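Local coordinates for uncharacterized protein (Legionella longbeachae NSW150, PDB 4JZA), which is a Legionella phosphoinositide phosphatase that probably removes the 3-phosphate from phosphatidylinositol 3-phosphate, acting on lipids during the pathogen's interaction with its host, at residues D172-E177 against Q391-D396; P307-V312 against R343-P348; S397-V402 against R449-R454. All coordinates share one frame; numbering follows the deposited sequence.

Interaction 1. Residues D172-E177 against Q391-D396; sequences DQLLDE and QQRHSD
A two-pronged, end-on salt bridge between E177 and R393 joins helix 172-183 to helix 388-402. NH2 of R393 donates to OE1 of E177 at 2.9 Å. NH1 of R393 donates to OE2 of E177 at 2.8 Å, on the syn lone pair. The two groups are not coplanar: carboxylate and guanidinium planes are turned 44° apart, and the first bond leaves the carboxylate plane while keeping close to the guanidinium plane. R393 reaches across with CG anti to its own N and a bend at chi2 (66°). Q173 lies over one face of the guanidinium. Its amide is nearly parallel to it, 9° apart, and NE2 of Q173 sits 3.8 Å from CZ of R393. This is a stack and not a hydrogen bond. CD1 of L174 adds a looser contact, 4.2 Å from NH2 of R393. The long polar side chains span a wide gap, since the axes of the two segments stay 13.2 Å apart at their closest. Outside the pair, the guanidinium has further partners: NE bonds to S397 and NH2 to Y171. OE1 of E177 also accepts from W309. Together these bonds restrict how both flat groups can turn. W309 of helix 308-311 packs on L174 and R393, while Q391, Q392 and S395 of helix 388-402 pack on helix 441-454.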
ATOM      1  N   ASP A 172     -21.528  10.501  -3.025  1.00 51.16           N
ATOM      2  CA  ASP A 172     -22.430  10.160  -4.147  1.00 53.47           C
ATOM      3  C   ASP A 172     -21.766  10.179  -5.538  1.00 51.94           C
ATOM      4  O   ASP A 172     -21.950   9.244  -6.340  1.00 49.26           O
ATOM      5  CB  ASP A 172     -23.632  11.108  -4.161  1.00 57.40           C
ATOM      6  CG  ASP A 172     -24.610  10.845  -3.018  1.00 61.48           C
ATOM      7  OD1 ASP A 172     -24.465   9.841  -2.276  1.00 61.88           O
ATOM      8  OD2 ASP A 172     -25.533  11.681  -2.866  1.00 64.56           O
ATOM      9  N   GLN A 173     -20.995  11.230  -5.820  1.00 46.85           N
ATOM     10  CA  GLN A 173     -20.301  11.308  -7.086  1.00 45.61           C
ATOM     11  C   GLN A 173     -19.510  10.028  -7.354  1.00 43.91           C
ATOM     12  O   GLN A 173     -19.621   9.418  -8.409  1.00 45.34           O
ATOM     13  CB  GLN A 173     -19.418  12.554  -7.187  1.00 46.24           C
ATOM     14  CG  GLN A 173     -18.809  12.591  -8.565  1.00 51.52           C
ATOM     15  CD  GLN A 173     -18.020  13.838  -8.944  1.00 57.07           C
ATOM     16  OE1 GLN A 173     -17.880  14.108 -10.053  1.00 56.07           O
ATOM     17  NE2 GLN A 173     -17.443  14.495  -8.087  1.00 54.21           N
ATOM     18  N   LEU A 174     -18.730   9.597  -6.382  1.00 45.68           N
ATOM     19  CA  LEU A 174     -17.887   8.443  -6.572  1.00 46.57           C
ATOM     20  C   LEU A 174     -18.735   7.218  -6.771  1.00 46.15           C
ATOM     21  O   LEU A 174     -18.399   6.348  -7.572  1.00 47.56           O
ATOM     22  CB  LEU A 174     -16.951   8.216  -5.381  1.00 50.92           C
ATOM     23  CG  LEU A 174     -15.989   7.020  -5.593  1.00 51.64           C
ATOM     24  CD1 LEU A 174     -14.750   7.478  -6.330  1.00 52.37           C
ATOM     25  CD2 LEU A 174     -15.591   6.369  -4.290  1.00 54.25           C
ATOM     26  N   LEU A 175     -19.820   7.110  -6.028  1.00 46.47           N
ATOM     27  CA  LEU A 175     -20.683   5.925  -6.189  1.00 47.11           C
ATOM     28  C   LEU A 175     -21.197   5.842  -7.605  1.00 47.92           C
ATOM     29  O   LEU A 175     -21.289   4.735  -8.157  1.00 45.57           O
ATOM     30  CB  LEU A 175     -21.863   5.929  -5.204  1.00 44.88           C
ATOM     31  CG  LEU A 175     -21.467   5.907  -3.736  1.00 44.72           C
ATOM     32  CD1 LEU A 175     -22.676   5.793  -2.848  1.00 43.64           C
ATOM     33  CD2 LEU A 175     -20.556   4.725  -3.491  1.00 45.05           C
ATOM     34  N   ASP A 176     -21.513   7.007  -8.191  1.00 48.40           N
ATOM     35  CA  ASP A 176     -22.019   7.068  -9.554  1.00 51.35           C
ATOM     36  C   ASP A 176     -20.966   6.656 -10.545  1.00 51.30           C
ATOM     37  O   ASP A 176     -21.227   5.856 -11.457  1.00 54.75           O
ATOM     38  CB  ASP A 176     -22.501   8.478  -9.901  1.00 55.92           C
ATOM     39  CG  ASP A 176     -23.760   8.871  -9.140  1.00 59.56           C
ATOM     40  OD1 ASP A 176     -24.565   7.978  -8.719  1.00 59.60           O
ATOM     41  OD2 ASP A 176     -23.916  10.092  -8.945  1.00 60.70           O
ATOM     42  N   GLU A 177     -19.759   7.178 -10.348  1.00 50.16           N
ATOM     43  CA  GLU A 177     -18.623   6.735 -11.142  1.00 47.04           C
ATOM     44  C   GLU A 177     -18.348   5.224 -11.021  1.00 45.45           C
ATOM     45  O   GLU A 177     -18.031   4.581 -12.009  1.00 44.09           O
ATOM     46  CB  GLU A 177     -17.398   7.535 -10.778  1.00 47.41           C
ATOM     47  CG  GLU A 177     -17.481   9.014 -11.149  1.00 46.51           C
ATOM     48  CD  GLU A 177     -16.458   9.841 -10.399  1.00 47.86           C
ATOM     49  OE1 GLU A 177     -15.848   9.356  -9.414  1.00 48.05           O
ATOM     50  OE2 GLU A 177     -16.252  10.993 -10.785  1.00 48.26           O
ATOM     51  N   GLN A 391      -5.162  15.278  -9.234  1.00 50.47           N
ATOM     52  CA  GLN A 391      -4.514  15.484  -7.971  1.00 50.49           C
ATOM     53  C   GLN A 391      -5.434  16.291  -7.103  1.00 51.90           C
ATOM     54  O   GLN A 391      -5.531  16.065  -5.892  1.00 54.42           O
ATOM     55  CB  GLN A 391      -3.186  16.193  -8.197  1.00 51.40           C
ATOM     56  CG  GLN A 391      -2.050  15.459  -7.551  1.00 50.83           C
ATOM     57  CD  GLN A 391      -0.700  15.838  -8.072  1.00 51.29           C
ATOM     58  OE1 GLN A 391      -0.448  15.722  -9.261  1.00 49.26           O
ATOM     59  NE2 GLN A 391       0.199  16.254  -7.174  1.00 51.38           N
ATOM     60  N   GLN A 392      -6.147  17.211  -7.753  1.00 52.31           N
ATOM     61  CA  GLN A 392      -7.125  18.078  -7.096  1.00 48.71           C
ATOM     62  C   GLN A 392      -8.480  17.406  -6.848  1.00 45.38           C
ATOM     63  O   GLN A 392      -9.216  17.799  -5.958  1.00 44.52           O
ATOM     64  CB  GLN A 392      -7.340  19.345  -7.930  1.00 49.10           C
ATOM     65  CG  GLN A 392      -6.105  20.235  -8.016  1.00 55.73           C
ATOM     66  CD  GLN A 392      -6.312  21.510  -8.862  1.00 61.71           C
ATOM     67  OE1 GLN A 392      -5.348  22.165  -9.247  1.00 64.09           O
ATOM     68  NE2 GLN A 392      -7.569  21.863  -9.143  1.00 61.84           N
ATOM     69  N   ARG A 393      -8.865  16.453  -7.673  1.00 41.66           N
ATOM     70  CA  ARG A 393     -10.113  15.758  -7.417  1.00 42.87           C
ATOM     71  C   ARG A 393      -9.927  15.010  -6.099  1.00 45.98           C
ATOM     72  O   ARG A 393     -10.836  15.001  -5.293  1.00 48.57           O
ATOM     73  CB  ARG A 393     -10.475  14.812  -8.565  1.00 42.27           C
ATOM     74  CG  ARG A 393     -11.502  13.743  -8.254  1.00 42.36           C
ATOM     75  CD  ARG A 393     -12.842  14.332  -7.961  1.00 42.66           C
ATOM     76  NE  ARG A 393     -13.716  13.286  -7.443  1.00 42.64           N
ATOM     77  CZ  ARG A 393     -14.336  12.390  -8.187  1.00 44.71           C
ATOM     78  NH1 ARG A 393     -14.210  12.414  -9.507  1.00 49.53           N
ATOM     79  NH2 ARG A 393     -15.126  11.492  -7.616  1.00 45.60           N
ATOM     80  N   HIS A 394      -8.749  14.403  -5.885  1.00 46.90           N
ATOM     81  CA  HIS A 394      -8.395  13.783  -4.598  1.00 46.15           C
ATOM     82  C   HIS A 394      -8.431  14.752  -3.398  1.00 46.09           C
ATOM     83  O   HIS A 394      -9.112  14.490  -2.390  1.00 44.59           O
ATOM     84  CB  HIS A 394      -7.019  13.112  -4.688  1.00 44.31           C
ATOM     85  CG  HIS A 394      -7.029  11.830  -5.441  1.00 43.99           C
ATOM     86  ND1 HIS A 394      -6.909  10.610  -4.819  1.00 45.50           N
ATOM     87  CD2 HIS A 394      -7.173  11.565  -6.760  1.00 44.42           C
ATOM     88  CE1 HIS A 394      -6.954   9.649  -5.727  1.00 47.31           C
ATOM     89  NE2 HIS A 394      -7.122  10.200  -6.913  1.00 44.87           N
ATOM     90  N   SER A 395      -7.696  15.856  -3.486  1.00 44.54           N
ATOM     91  CA  SER A 395      -7.664  16.770  -2.368  1.00 45.50           C
ATOM     92  C   SER A 395      -9.022  17.410  -2.125  1.00 47.56           C
ATOM     93  O   SER A 395      -9.503  17.464  -0.992  1.00 48.08           O
ATOM     94  CB  SER A 395      -6.545  17.794  -2.528  1.00 48.69           C
ATOM     95  OG  SER A 395      -6.770  18.636  -3.634  1.00 54.44           O
ATOM     96  N   ASP A 396      -9.701  17.834  -3.179  1.00 49.19           N
ATOM     97  CA  ASP A 396     -11.026  18.469  -2.997  1.00 50.32           C
ATOM     98  C   ASP A 396     -12.007  17.488  -2.383  1.00 48.20           C
ATOM     99  O   ASP A 396     -12.668  17.773  -1.379  1.00 49.86           O
ATOM    100  CB  ASP A 396     -11.666  18.941  -4.331  1.00 54.01           C
ATOM    101  CG  ASP A 396     -10.960  20.146  -4.998  1.00 53.84           C
ATOM    102  OD1 ASP A 396     -10.345  21.009  -4.322  1.00 54.79           O
ATOM    103  OD2 ASP A 396     -11.067  20.214  -6.246  1.00 55.50           O
TER

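Interaction 2. Residues P307-V312 against R343-P348; sequences PQWYWV and RTLPLP
P346 stands with its CG-CD edge on the face of the W309 indole, and L345 comes in beside it. CG of P346 stands almost on the normal of the five-membered ring of W309, 3.6 Å from its centroid and 4° off that normal. This is a CH-pi contact over the face. CD of P346 covers the middle of the bicycle and lies 3.7 Å from CD2 of W309. The two side chains cross at about a right angle. L345 approaches obliquely at the six-membered end, with its CD2 3.7 Å from CZ3 of W309. The first torsion of W309 (chi1 68°) folds the indole back over its own turn, where the opposite face meets P307 CG and Y310 CB. Prolines thus flank both faces. P346 is the centre of an inverse gamma turn, with a weak bond from L347 N to L345 O. No direct hydrogen bond joins the segments. One water donates to W309 O at 3.0 Å and to T344 O at 2.7 Å. The buried indole N-H finds its acceptor in E177, on helix 172-183. The direct contact is therefore apolar and rests on the fit of proline to indole, while the water and E177 meet the polar atoms.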
ATOM      1  N   PRO A 307     -14.376   8.683 -15.406  1.00 50.96           N
ATOM      2  CA  PRO A 307     -13.585   9.764 -14.840  1.00 49.40           C
ATOM      3  C   PRO A 307     -12.082   9.598 -14.958  1.00 47.90           C
ATOM      4  O   PRO A 307     -11.565   8.489 -14.938  1.00 45.35           O
ATOM      5  CB  PRO A 307     -13.982   9.731 -13.388  1.00 50.62           C
ATOM      6  CG  PRO A 307     -14.340   8.296 -13.151  1.00 51.30           C
ATOM      7  CD  PRO A 307     -14.995   7.819 -14.382  1.00 49.36           C
ATOM      8  N   GLN A 308     -11.400  10.734 -15.075  1.00 46.73           N
ATOM      9  CA  GLN A 308      -9.956  10.782 -15.289  1.00 44.36           C
ATOM     10  C   GLN A 308      -9.166  10.110 -14.156  1.00 43.85           C
ATOM     11  O   GLN A 308      -8.154   9.481 -14.405  1.00 47.17           O
ATOM     12  CB  GLN A 308      -9.551  12.232 -15.490  1.00 44.36           C
ATOM     13  CG  GLN A 308      -8.140  12.474 -15.961  1.00 47.14           C
ATOM     14  CD  GLN A 308      -7.830  13.969 -16.049  1.00 53.45           C
ATOM     15  OE1 GLN A 308      -8.502  14.800 -15.424  1.00 53.77           O
ATOM     16  NE2 GLN A 308      -6.801  14.320 -16.812  1.00 55.21           N
ATOM     17  N   TRP A 309      -9.631  10.191 -12.914  1.00 42.94           N
ATOM     18  CA  TRP A 309      -8.969   9.448 -11.859  1.00 40.34           C
ATOM     19  C   TRP A 309      -8.907   7.954 -12.139  1.00 43.62           C
ATOM     20  O   TRP A 309      -7.984   7.296 -11.713  1.00 50.39           O
ATOM     21  CB  TRP A 309      -9.585   9.701 -10.491  1.00 37.98           C
ATOM     22  CG  TRP A 309     -10.947   9.196 -10.250  1.00 36.53           C
ATOM     23  CD1 TRP A 309     -12.065   9.938 -10.155  1.00 36.76           C
ATOM     24  CD2 TRP A 309     -11.327   7.854  -9.993  1.00 37.51           C
ATOM     25  NE1 TRP A 309     -13.135   9.143  -9.863  1.00 37.80           N
ATOM     26  CE2 TRP A 309     -12.701   7.846  -9.774  1.00 39.34           C
ATOM     27  CE3 TRP A 309     -10.632   6.643  -9.916  1.00 41.43           C
ATOM     28  CZ2 TRP A 309     -13.415   6.656  -9.490  1.00 40.92           C
ATOM     29  CZ3 TRP A 309     -11.349   5.454  -9.629  1.00 40.86           C
ATOM     30  CH2 TRP A 309     -12.711   5.483  -9.414  1.00 39.18           C
ATOM     31  N   TYR A 310      -9.887   7.409 -12.837  1.00 45.77           N
ATOM     32  CA  TYR A 310      -9.925   5.982 -13.109  1.00 43.59           C
ATOM     33  C   TYR A 310      -8.846   5.657 -14.110  1.00 45.33           C
ATOM     34  O   TYR A 310      -8.092   4.696 -13.920  1.00 46.75           O
ATOM     35  CB  TYR A 310     -11.291   5.565 -13.643  1.00 43.71           C
ATOM     36  CG  TYR A 310     -11.355   4.155 -14.039  1.00 44.30           C
ATOM     37  CD1 TYR A 310     -11.319   3.154 -13.076  1.00 44.23           C
ATOM     38  CD2 TYR A 310     -11.442   3.785 -15.381  1.00 42.44           C
ATOM     39  CE1 TYR A 310     -11.360   1.814 -13.438  1.00 43.41           C
ATOM     40  CE2 TYR A 310     -11.484   2.438 -15.745  1.00 41.79           C
ATOM     41  CZ  TYR A 310     -11.442   1.451 -14.769  1.00 41.93           C
ATOM     42  OH  TYR A 310     -11.478   0.094 -15.086  1.00 42.93           O
ATOM     43  N   TRP A 311      -8.721   6.475 -15.153  1.00 44.79           N
ATOM     44  CA  TRP A 311      -7.794   6.144 -16.257  1.00 45.40           C
ATOM     45  C   TRP A 311      -6.305   6.177 -15.879  1.00 43.50           C
ATOM     46  O   TRP A 311      -5.491   5.557 -16.528  1.00 45.18           O
ATOM     47  CB  TRP A 311      -8.038   7.050 -17.485  1.00 45.77           C
ATOM     48  CG  TRP A 311      -9.416   6.919 -18.123  1.00 46.16           C
ATOM     49  CD1 TRP A 311     -10.337   7.893 -18.236  1.00 47.54           C
ATOM     50  CD2 TRP A 311      -9.996   5.748 -18.722  1.00 46.83           C
ATOM     51  NE1 TRP A 311     -11.458   7.408 -18.856  1.00 51.39           N
ATOM     52  CE2 TRP A 311     -11.264   6.095 -19.174  1.00 46.99           C
ATOM     53  CE3 TRP A 311      -9.545   4.452 -18.944  1.00 50.42           C
ATOM     54  CZ2 TRP A 311     -12.100   5.197 -19.804  1.00 47.76           C
ATOM     55  CZ3 TRP A 311     -10.385   3.555 -19.587  1.00 48.62           C
ATOM     56  CH2 TRP A 311     -11.627   3.932 -20.020  1.00 47.09           C
ATOM     57  N   VAL A 312      -5.938   6.920 -14.854  1.00 43.08           N
ATOM     58  CA  VAL A 312      -4.538   6.935 -14.411  1.00 41.31           C
ATOM     59  C   VAL A 312      -4.160   5.706 -13.541  1.00 43.26           C
ATOM     60  O   VAL A 312      -2.963   5.409 -13.315  1.00 41.13           O
ATOM     61  CB  VAL A 312      -4.186   8.254 -13.712  1.00 38.94           C
ATOM     62  CG1 VAL A 312      -4.424   9.420 -14.656  1.00 39.06           C
ATOM     63  CG2 VAL A 312      -4.996   8.437 -12.444  1.00 39.10           C
ATOM     64  N   ARG A 343      -3.808   5.145  -1.582  1.00 35.43           N
ATOM     65  CA  ARG A 343      -4.128   6.534  -1.937  1.00 37.73           C
ATOM     66  C   ARG A 343      -4.305   6.816  -3.428  1.00 39.07           C
ATOM     67  O   ARG A 343      -4.044   7.943  -3.894  1.00 39.09           O
ATOM     68  CB  ARG A 343      -3.062   7.420  -1.290  1.00 38.61           C
ATOM     69  CG  ARG A 343      -2.825   6.990   0.150  1.00 37.25           C
ATOM     70  CD  ARG A 343      -4.060   7.312   0.976  1.00 39.29           C
ATOM     71  NE  ARG A 343      -3.965   8.710   1.330  1.00 39.06           N
ATOM     72  CZ  ARG A 343      -4.721   9.641   0.847  1.00 42.62           C
ATOM     73  NH1 ARG A 343      -5.711   9.335   0.061  1.00 48.88           N
ATOM     74  NH2 ARG A 343      -4.510  10.884   1.183  1.00 47.59           N
ATOM     75  N   THR A 344      -4.748   5.781  -4.162  1.00 40.27           N
ATOM     76  CA  THR A 344      -4.973   5.847  -5.592  1.00 39.45           C
ATOM     77  C   THR A 344      -6.445   6.113  -5.986  1.00 43.02           C
ATOM     78  O   THR A 344      -6.743   6.356  -7.162  1.00 41.75           O
ATOM     79  CB  THR A 344      -4.527   4.544  -6.261  1.00 38.92           C
ATOM     80  OG1 THR A 344      -5.146   3.431  -5.631  1.00 38.59           O
ATOM     81  CG2 THR A 344      -3.063   4.383  -6.154  1.00 39.15           C
ATOM     82  N   LEU A 345      -7.358   6.082  -5.009  1.00 42.79           N
ATOM     83  CA  LEU A 345      -8.762   6.354  -5.263  1.00 39.80           C
ATOM     84  C   LEU A 345      -9.137   7.614  -4.483  1.00 41.77           C
ATOM     85  O   LEU A 345      -8.632   7.874  -3.389  1.00 37.48           O
ATOM     86  CB  LEU A 345      -9.604   5.180  -4.810  1.00 39.80           C
ATOM     87  CG  LEU A 345      -9.256   3.799  -5.398  1.00 40.43           C
ATOM     88  CD1 LEU A 345     -10.077   2.718  -4.695  1.00 41.59           C
ATOM     89  CD2 LEU A 345      -9.568   3.742  -6.875  1.00 38.09           C
ATOM     90  N   PRO A 346     -10.031   8.428  -5.050  1.00 45.01           N
ATOM     91  CA  PRO A 346     -10.269   9.754  -4.508  1.00 44.11           C
ATOM     92  C   PRO A 346     -11.297   9.784  -3.390  1.00 41.95           C
ATOM     93  O   PRO A 346     -12.292  10.456  -3.481  1.00 42.60           O
ATOM     94  CB  PRO A 346     -10.746  10.534  -5.735  1.00 45.20           C
ATOM     95  CG  PRO A 346     -11.435   9.525  -6.566  1.00 44.97           C
ATOM     96  CD  PRO A 346     -10.754   8.210  -6.317  1.00 44.31           C
ATOM     97  N   LEU A 347     -11.023   9.050  -2.344  1.00 41.72           N
ATOM     98  CA  LEU A 347     -11.794   9.122  -1.118  1.00 41.33           C
ATOM     99  C   LEU A 347     -10.889   8.799   0.042  1.00 38.62           C
ATOM    100  O   LEU A 347      -9.894   8.148  -0.112  1.00 44.91           O
ATOM    101  CB  LEU A 347     -12.971   8.160  -1.151  1.00 43.95           C
ATOM    102  CG  LEU A 347     -12.728   6.656  -1.054  1.00 44.05           C
ATOM    103  CD1 LEU A 347     -14.068   5.953  -0.921  1.00 44.10           C
ATOM    104  CD2 LEU A 347     -11.992   6.177  -2.282  1.00 44.36           C
ATOM    105  N   PRO A 348     -11.209   9.277   1.209  1.00 41.34           N
ATOM    106  CA  PRO A 348     -10.251   9.271   2.339  1.00 41.39           C
ATOM    107  C   PRO A 348      -9.928   7.939   2.949  1.00 39.94           C
ATOM    108  O   PRO A 348     -10.802   7.052   3.099  1.00 37.64           O
ATOM    109  CB  PRO A 348     -10.968  10.064   3.429  1.00 39.75           C
ATOM    110  CG  PRO A 348     -12.114  10.722   2.763  1.00 41.13           C
ATOM    111  CD  PRO A 348     -12.474   9.939   1.561  1.00 42.71           C
TER
HETATM  112  O   HOH W   1      -7.027   8.269  -9.052  1.00 39.27           O

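Interaction 3. Residues S397-V402 against R449-R454; sequences SNLAKV and RSAVER
L399 and A451 mark the nearest backbone approach, 7.2 Å between their CA atoms, where the last turns of helix 388-402 meet the last turns of helix 441-454. L399 carries the contact from its side through a single methyl, CD2. With CG anti to the backbone N (chi1 177°) and CD2 continuing the extended chain, the leucine reaches straight across to the other helix; CD1 is the branch that turns off. The CD2 methyl lies over the backbone at A451 and V452. It is 3.5 Å from O of A451 and 3.7 Å from N of V452. It also meets the CB methyl of A451 at 3.9 Å and CG2 of V452 at 4.1 Å. The small side chain of A451 lets the leucine come down onto the peptide link between the two residues. V452 flanks that spot with CG2, the branch beside its own backbone N. No hydrogen bond crosses between the segments, and all three touching residues are buried. L399 and V452 also both touch L414 of strand 412-416, which places the helix-helix contact over the sheet. Helix 441-454 connects strand 412-416 to its parallel neighbour 462-465, as in a beta-alpha-beta crossover. Aliphatic packing of this kind, between helices lying on a central sheet, is typical of an alpha/beta fold, and here it joins two successive helices of the layer.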
ATOM      1  N   SER A 397     -12.141  16.348  -3.043  1.00 44.98           N
ATOM      2  CA  SER A 397     -13.122  15.375  -2.659  1.00 44.50           C
ATOM      3  C   SER A 397     -12.853  14.916  -1.260  1.00 44.63           C
ATOM      4  O   SER A 397     -13.797  14.717  -0.497  1.00 50.46           O
ATOM      5  CB  SER A 397     -13.173  14.177  -3.632  1.00 45.71           C
ATOM      6  OG  SER A 397     -13.942  14.441  -4.827  1.00 46.16           O
ATOM      7  N   ASN A 398     -11.579  14.774  -0.905  1.00 45.16           N
ATOM      8  CA  ASN A 398     -11.195  14.319   0.458  1.00 44.89           C
ATOM      9  C   ASN A 398     -11.401  15.410   1.514  1.00 43.33           C
ATOM     10  O   ASN A 398     -11.920  15.168   2.611  1.00 41.46           O
ATOM     11  CB  ASN A 398      -9.736  13.807   0.502  1.00 45.03           C
ATOM     12  CG  ASN A 398      -9.577  12.432  -0.110  1.00 44.95           C
ATOM     13  OD1 ASN A 398     -10.541  11.676  -0.248  1.00 48.54           O
ATOM     14  ND2 ASN A 398      -8.363  12.109  -0.506  1.00 44.01           N
ATOM     15  N   LEU A 399     -11.026  16.629   1.174  1.00 43.48           N
ATOM     16  CA  LEU A 399     -11.321  17.732   2.072  1.00 44.06           C
ATOM     17  C   LEU A 399     -12.834  17.826   2.369  1.00 43.65           C
ATOM     18  O   LEU A 399     -13.207  17.947   3.516  1.00 43.79           O
ATOM     19  CB  LEU A 399     -10.806  19.035   1.490  1.00 43.72           C
ATOM     20  CG  LEU A 399     -11.102  20.283   2.293  1.00 42.76           C
ATOM     21  CD1 LEU A 399     -10.538  20.134   3.724  1.00 41.50           C
ATOM     22  CD2 LEU A 399     -10.489  21.478   1.541  1.00 42.30           C
ATOM     23  N   ALA A 400     -13.690  17.761   1.343  1.00 43.34           N
ATOM     24  CA  ALA A 400     -15.150  17.799   1.542  1.00 42.44           C
ATOM     25  C   ALA A 400     -15.607  16.656   2.419  1.00 43.46           C
ATOM     26  O   ALA A 400     -16.490  16.820   3.240  1.00 44.89           O
ATOM     27  CB  ALA A 400     -15.900  17.749   0.209  1.00 40.21           C
ATOM     28  N   LYS A 401     -15.032  15.475   2.257  1.00 45.37           N
ATOM     29  CA  LYS A 401     -15.593  14.348   2.969  1.00 44.31           C
ATOM     30  C   LYS A 401     -15.245  14.451   4.465  1.00 45.25           C
ATOM     31  O   LYS A 401     -16.001  14.071   5.352  1.00 44.26           O
ATOM     32  CB  LYS A 401     -15.060  13.090   2.371  1.00 40.69           C
ATOM     33  CG  LYS A 401     -15.660  11.877   2.997  1.00 41.41           C
ATOM     34  CD  LYS A 401     -17.163  11.879   2.900  1.00 41.38           C
ATOM     35  CE  LYS A 401     -17.666  10.508   3.299  1.00 42.90           C
ATOM     36  NZ  LYS A 401     -19.163  10.427   3.256  1.00 43.82           N
ATOM     37  N   VAL A 402     -14.104  15.043   4.705  1.00 44.69           N
ATOM     38  CA  VAL A 402     -13.488  15.104   6.013  1.00 48.84           C
ATOM     39  C   VAL A 402     -14.098  16.283   6.839  1.00 50.97           C
ATOM     40  O   VAL A 402     -14.065  16.314   8.088  1.00 47.76           O
ATOM     41  CB  VAL A 402     -11.923  15.097   5.767  1.00 49.21           C
ATOM     42  CG1 VAL A 402     -11.161  16.173   6.483  1.00 46.91           C
ATOM     43  CG2 VAL A 402     -11.344  13.705   5.993  1.00 51.09           C
ATOM     44  N   ARG A 449      -3.159  23.287   1.152  1.00 46.98           N
ATOM     45  CA  ARG A 449      -3.369  24.730   1.157  1.00 49.54           C
ATOM     46  C   ARG A 449      -4.235  25.136   0.024  1.00 49.91           C
ATOM     47  O   ARG A 449      -5.205  25.890   0.209  1.00 51.41           O
ATOM     48  CB  ARG A 449      -2.041  25.451   1.009  1.00 56.07           C
ATOM     49  CG  ARG A 449      -1.163  25.374   2.245  1.00 59.62           C
ATOM     50  CD  ARG A 449      -1.487  26.509   3.204  1.00 64.41           C
ATOM     51  NE  ARG A 449      -1.076  26.212   4.566  1.00 68.38           N
ATOM     52  CZ  ARG A 449      -1.281  27.022   5.593  1.00 70.33           C
ATOM     53  NH1 ARG A 449      -1.916  28.173   5.421  1.00 69.57           N
ATOM     54  NH2 ARG A 449      -0.888  26.653   6.803  1.00 66.76           N
ATOM     55  N   SER A 450      -3.881  24.655  -1.165  1.00 51.88           N
ATOM     56  CA  SER A 450      -4.650  24.953  -2.370  1.00 56.31           C
ATOM     57  C   SER A 450      -6.095  24.510  -2.207  1.00 56.81           C
ATOM     58  O   SER A 450      -7.001  25.266  -2.519  1.00 57.95           O
ATOM     59  CB  SER A 450      -4.064  24.248  -3.588  1.00 60.01           C
ATOM     60  OG  SER A 450      -2.752  24.701  -3.878  1.00 61.27           O
ATOM     61  N   ALA A 451      -6.300  23.295  -1.703  1.00 52.29           N
ATOM     62  CA  ALA A 451      -7.637  22.750  -1.544  1.00 53.27           C
ATOM     63  C   ALA A 451      -8.515  23.566  -0.622  1.00 54.46           C
ATOM     64  O   ALA A 451      -9.687  23.780  -0.920  1.00 53.51           O
ATOM     65  CB  ALA A 451      -7.556  21.326  -1.038  1.00 56.14           C
ATOM     66  N   VAL A 452      -7.944  24.002   0.499  1.00 55.80           N
ATOM     67  CA  VAL A 452      -8.648  24.844   1.464  1.00 56.82           C
ATOM     68  C   VAL A 452      -8.959  26.188   0.833  1.00 58.85           C
ATOM     69  O   VAL A 452     -10.038  26.690   1.040  1.00 64.17           O
ATOM     70  CB  VAL A 452      -7.842  25.040   2.775  1.00 56.52           C
ATOM     71  CG1 VAL A 452      -8.475  26.075   3.708  1.00 52.44           C
ATOM     72  CG2 VAL A 452      -7.700  23.717   3.508  1.00 56.13           C
ATOM     73  N   GLU A 453      -8.016  26.760   0.083  1.00 62.32           N
ATOM     74  CA  GLU A 453      -8.280  27.977  -0.718  1.00 68.66           C
ATOM     75  C   GLU A 453      -9.491  27.834  -1.631  1.00 61.69           C
ATOM     76  O   GLU A 453     -10.303  28.724  -1.690  1.00 66.07           O
ATOM     77  CB  GLU A 453      -7.064  28.400  -1.591  1.00 77.51           C
ATOM     78  CG  GLU A 453      -6.249  29.594  -1.084  1.00 85.42           C
ATOM     79  CD  GLU A 453      -7.052  30.896  -1.048  1.00 95.78           C
ATOM     80  OE1 GLU A 453      -7.008  31.663  -0.035  1.00 95.78           O
ATOM     81  OE2 GLU A 453      -7.750  31.140  -2.045  1.00 92.64           O
ATOM     82  N   ARG A 454      -9.616  26.721  -2.342  1.00 59.31           N
ATOM     83  CA  ARG A 454     -10.703  26.558  -3.319  1.00 58.47           C
ATOM     84  C   ARG A 454     -12.051  26.427  -2.646  1.00 56.67           C
ATOM     85  O   ARG A 454     -13.084  26.735  -3.242  1.00 54.85           O
ATOM     86  CB  ARG A 454     -10.463  25.348  -4.211  1.00 58.62           C
ATOM     87  CG  ARG A 454      -9.288  25.488  -5.167  1.00 56.07           C
ATOM     88  CD  ARG A 454      -9.142  24.267  -6.041  1.00 54.34           C
ATOM     89  NE  ARG A 454      -7.758  23.835  -5.987  1.00 60.20           N
ATOM     90  CZ  ARG A 454      -7.329  22.688  -5.453  1.00 60.34           C
ATOM     91  NH1 ARG A 454      -8.176  21.796  -4.956  1.00 55.85           N
ATOM     92  NH2 ARG A 454      -6.034  22.412  -5.446  1.00 61.77           N
TER

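From the N terminus, helix 172-183 comes first, and its partner in interaction 1 lies more than 200 residues later on helix 388-402. Interaction 2 falls wholly within that long loop. It closes a much shorter one, from helix 308-311 to the loop before strand 352-359. Interaction 3 follows in series: it starts on the same helix 388-402 and closes on helix 441-454. No loops cross. Interactions 1 and 2 also touch in space, as H394 packs on the 343-348 loop. Interactions 1 and 3 meet where R454 packs on Q392 and S395 and pairs with D396, a salt bridge modelled rather short. Helix 388-402 is thus the shared element, tying the earlier helices to the sheet-covering helix 441-454.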